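Local atomic coordinates of functional macrophage inflammatory protein 1-alpha homolog (Human herpesvirus 8, PDB entry 1ZXT), a protein that acts as a viral CC-type chemokine and probably signals through chemokine receptors of the CCR class on host cells. Residues I24-Y29 against I41-R46. Residues are numbered along the deposited sequence; the frame is centred on the assembly and turned at random.
Sequences ILKEWY and ILLTKR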
ATOM      1  N   ILE A  24     -12.178   4.686  -5.706  1.00 28.97           N
ATOM      2  CA  ILE A  24     -11.086   4.817  -6.664  1.00 29.89           C
ATOM      3  C   ILE A  24     -10.084   3.686  -6.492  1.00 29.85           C
ATOM      4  O   ILE A  24      -9.141   3.557  -7.265  1.00 31.49           O
ATOM      5  CB  ILE A  24     -10.422   6.245  -6.584  1.00 29.84           C
ATOM      6  CG1 ILE A  24      -9.519   6.439  -5.376  1.00 30.36           C
ATOM      7  CG2 ILE A  24     -11.459   7.318  -6.556  1.00 30.94           C
ATOM      8  CD1 ILE A  24      -8.602   7.561  -5.531  1.00 34.59           C
ATOM      9  N   LEU A  25     -10.224   2.921  -5.397  1.00 28.92           N
ATOM     10  CA  LEU A  25      -9.249   1.871  -5.058  1.00 29.36           C
ATOM     11  C   LEU A  25      -9.534   0.561  -5.827  1.00 27.17           C
ATOM     12  O   LEU A  25     -10.662   0.108  -5.987  1.00 27.95           O
ATOM     13  CB  LEU A  25      -9.282   1.646  -3.540  1.00 28.70           C
ATOM     14  CG  LEU A  25      -8.397   2.440  -2.582  1.00 32.74           C
ATOM     15  CD1 LEU A  25      -7.695   3.653  -3.111  1.00 32.61           C
ATOM     16  CD2 LEU A  25      -9.143   2.636  -1.261  1.00 26.69           C
ATOM     17  N   LYS A  26      -8.445   0.026  -6.372  1.00 27.95           N
ATOM     18  CA  LYS A  26      -8.370  -1.193  -7.167  1.00 27.64           C
ATOM     19  C   LYS A  26      -7.909  -2.453  -6.401  1.00 24.69           C
ATOM     20  O   LYS A  26      -8.591  -3.493  -6.479  1.00 27.37           O
ATOM     21  CB  LYS A  26      -7.351  -0.966  -8.317  1.00 30.28           C
ATOM     22  CG  LYS A  26      -7.608  -1.647  -9.680  1.00 30.91           C
ATOM     23  CD  LYS A  26      -6.376  -1.405 -10.594  1.00 35.23           C
ATOM     24  CE  LYS A  26      -6.590  -1.878 -12.000  1.00 37.65           C
ATOM     25  NZ  LYS A  26      -7.038  -3.290 -12.115  1.00 45.47           N
ATOM     26  N   GLU A  27      -6.826  -2.345  -5.646  1.00 25.52           N
ATOM     27  CA  GLU A  27      -6.142  -3.476  -5.053  1.00 26.38           C
ATOM     28  C   GLU A  27      -5.109  -2.935  -4.097  1.00 25.65           C
ATOM     29  O   GLU A  27      -4.874  -1.724  -4.093  1.00 28.30           O
ATOM     30  CB  GLU A  27      -5.457  -4.288  -6.126  1.00 23.84           C
ATOM     31  CG  GLU A  27      -4.488  -3.516  -7.001  1.00 28.40           C
ATOM     32  CD  GLU A  27      -4.113  -4.256  -8.310  1.00 27.21           C
ATOM     33  OE1 GLU A  27      -4.987  -4.559  -9.035  1.00 37.41           O
ATOM     34  OE2 GLU A  27      -2.902  -4.486  -8.545  1.00 45.06           O
ATOM     35  N   TRP A  28      -4.443  -3.811  -3.308  1.00 26.79           N
ATOM     36  CA  TRP A  28      -3.363  -3.419  -2.487  1.00 26.82           C
ATOM     37  C   TRP A  28      -2.231  -4.445  -2.546  1.00 26.87           C
ATOM     38  O   TRP A  28      -2.440  -5.565  -2.922  1.00 27.06           O
ATOM     39  CB  TRP A  28      -3.788  -3.224  -1.020  1.00 26.59           C
ATOM     40  CG  TRP A  28      -4.134  -4.506  -0.360  1.00 25.39           C
ATOM     41  CD1 TRP A  28      -5.304  -5.210  -0.471  1.00 27.07           C
ATOM     42  CD2 TRP A  28      -3.284  -5.251   0.496  1.00 23.06           C
ATOM     43  NE1 TRP A  28      -5.239  -6.326   0.309  1.00 26.54           N
ATOM     44  CE2 TRP A  28      -3.992  -6.402   0.878  1.00 26.67           C
ATOM     45  CE3 TRP A  28      -1.934  -5.064   0.955  1.00 29.46           C
ATOM     46  CZ2 TRP A  28      -3.471  -7.383   1.711  1.00 30.46           C
ATOM     47  CZ3 TRP A  28      -1.384  -6.062   1.788  1.00 29.96           C
ATOM     48  CH2 TRP A  28      -2.167  -7.230   2.115  1.00 29.40           C
ATOM     49  N   TYR A  29      -1.056  -4.026  -2.128  1.00 28.37           N
ATOM     50  CA  TYR A  29       0.096  -4.932  -1.942  1.00 27.99           C
ATOM     51  C   TYR A  29       1.013  -4.291  -0.934  1.00 27.70           C
ATOM     52  O   TYR A  29       1.089  -3.068  -0.792  1.00 28.42           O
ATOM     53  CB  TYR A  29       0.826  -5.219  -3.256  1.00 26.85           C
ATOM     54  CG  TYR A  29       1.134  -3.994  -4.100  1.00 28.12           C
ATOM     55  CD1 TYR A  29       0.257  -3.538  -5.042  1.00 30.18           C
ATOM     56  CD2 TYR A  29       2.326  -3.324  -3.979  1.00 30.63           C
ATOM     57  CE1 TYR A  29       0.499  -2.437  -5.815  1.00 29.82           C
ATOM     58  CE2 TYR A  29       2.621  -2.214  -4.776  1.00 33.71           C
ATOM     59  CZ  TYR A  29       1.709  -1.761  -5.668  1.00 31.24           C
ATOM     60  OH  TYR A  29       1.983  -0.646  -6.476  1.00 38.09           O
ATOM     61  N   ILE A  41       0.707  -0.448  -0.254  1.00 27.44           N
ATOM     62  CA  ILE A  41       0.198   0.417  -1.317  1.00 30.11           C
ATOM     63  C   ILE A  41      -1.254   0.165  -1.549  1.00 29.47           C
ATOM     64  O   ILE A  41      -1.641  -0.930  -1.820  1.00 29.77           O
ATOM     65  CB  ILE A  41       1.003   0.230  -2.606  1.00 29.35           C
ATOM     66  CG1 ILE A  41       2.490   0.436  -2.340  1.00 30.05           C
ATOM     67  CG2 ILE A  41       0.509   1.090  -3.813  1.00 29.79           C
ATOM     68  CD1 ILE A  41       2.832   1.751  -1.673  1.00 29.62           C
ATOM     69  N   LEU A  42      -2.059   1.223  -1.470  1.00 29.47           N
ATOM     70  CA  LEU A  42      -3.410   1.208  -2.007  1.00 26.98           C
ATOM     71  C   LEU A  42      -3.355   1.743  -3.406  1.00 28.02           C
ATOM     72  O   LEU A  42      -3.116   2.904  -3.622  1.00 27.17           O
ATOM     73  CB  LEU A  42      -4.366   2.044  -1.184  1.00 26.19           C
ATOM     74  CG  LEU A  42      -4.365   1.683   0.302  1.00 26.13           C
ATOM     75  CD1 LEU A  42      -5.190   2.694   1.060  1.00 25.26           C
ATOM     76  CD2 LEU A  42      -4.789   0.256   0.614  1.00 26.73           C
ATOM     77  N   LEU A  43      -3.587   0.872  -4.368  1.00 27.81           N
ATOM     78  CA  LEU A  43      -3.407   1.245  -5.776  1.00 30.24           C
ATOM     79  C   LEU A  43      -4.717   1.681  -6.362  1.00 28.74           C
ATOM     80  O   LEU A  43      -5.786   1.024  -6.281  1.00 28.78           O
ATOM     81  CB  LEU A  43      -2.819   0.068  -6.582  1.00 32.68           C
ATOM     82  CG  LEU A  43      -2.559   0.372  -8.074  1.00 29.44           C
ATOM     83  CD1 LEU A  43      -1.319   1.186  -8.170  1.00 31.36           C
ATOM     84  CD2 LEU A  43      -2.532  -0.921  -8.902  1.00 34.23           C
ATOM     85  N   THR A  44      -4.720   2.852  -6.960  1.00 28.27           N
ATOM     86  CA  THR A  44      -6.036   3.327  -7.494  1.00 26.71           C
ATOM     87  C   THR A  44      -6.263   2.826  -8.896  1.00 29.54           C
ATOM     88  O   THR A  44      -5.330   2.433  -9.557  1.00 29.61           O
ATOM     89  CB  THR A  44      -6.184   4.882  -7.486  1.00 25.62           C
ATOM     90  OG1 THR A  44      -5.375   5.400  -8.527  1.00 28.35           O
ATOM     91  CG2 THR A  44      -5.573   5.551  -6.213  1.00 26.38           C
ATOM     92  N   LYS A  45      -7.516   2.893  -9.352  1.00 30.65           N
ATOM     93  CA  LYS A  45      -7.916   2.551 -10.738  1.00 30.44           C
ATOM     94  C   LYS A  45      -7.085   3.319 -11.799  1.00 32.13           C
ATOM     95  O   LYS A  45      -6.860   2.816 -12.907  1.00 34.15           O
ATOM     96  CB  LYS A  45      -9.448   2.757 -10.988  1.00 30.86           C
ATOM     97  CG  LYS A  45     -10.301   1.751 -10.226  1.00 28.56           C
ATOM     98  CD  LYS A  45     -11.686   2.147 -10.012  1.00 31.33           C
ATOM     99  CE  LYS A  45     -12.416   1.160  -9.113  1.00 30.34           C
ATOM    100  NZ  LYS A  45     -13.862   1.422  -9.220  1.00 32.51           N
ATOM    101  N   ARG A  46      -6.741   4.571 -11.504  1.00 32.93           N
ATOM    102  CA  ARG A  46      -5.874   5.357 -12.374  1.00 34.01           C
ATOM    103  C   ARG A  46      -4.369   5.043 -12.225  1.00 33.89           C
ATOM    104  O   ARG A  46      -3.526   5.645 -12.911  1.00 34.81           O
ATOM    105  CB  ARG A  46      -6.180   6.855 -12.202  1.00 34.02           C
ATOM    106  CG  ARG A  46      -7.546   7.300 -12.642  1.00 35.80           C
ATOM    107  CD  ARG A  46      -7.907   8.776 -12.351  1.00 34.50           C
ATOM    108  NE  ARG A  46      -9.366   9.036 -12.550  1.00 31.49           N
ATOM    109  CZ  ARG A  46      -9.939   9.348 -13.679  1.00 36.43           C
ATOM    110  NH1 ARG A  46      -9.259   9.460 -14.831  1.00 39.69           N
ATOM    111  NH2 ARG A  46     -11.260   9.570 -13.687  1.00 38.77           N
TER
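Strands 25-29 and 41-44 run antiparallel, their N-to-C directions 149° apart, and five backbone hydrogen bonds join the segments, from Lys45 N to Ile24 O (2.7 Å) at one end to Ile41 N to Tyr29 O (2.7 Å) at the other. Lys26 and Glu27 both face Leu43 in a classic beta bulge: Leu43 O accepts from Lys26 N while Leu43 N donates to Glu27 O. Tyr29 lays its ring across Ile41, with Ile41 CB over one face, 3.9 Å from the centroid, and Ile41 CG2 3.5 Å from Tyr29 OH. Tyr29 CG sits between the backbone N and the carbonyl carbon (chi1 48°), which brings the ring back over the partner strand; His71, from the engineered tag, stacks on it. On the same sheet face Glu27 runs alongside Leu43, its OE2 3.6 Å from Leu43 CD2. On the other face Leu42 CD2 meets Trp28 CB at 4.0 Å, and Leu42 and Leu25 both reach Leu62 of helix 57-64. At the bulged end Ile24 CD1 lies beside Thr44 CG2 (3.7 Å), while Thr44 OG1 is hydrogen-bonded to Arg48 N. Backbone bonds thus fix the register of this chemokine Greek-key hairpin, while leucines on one face join it to the C-terminal helix.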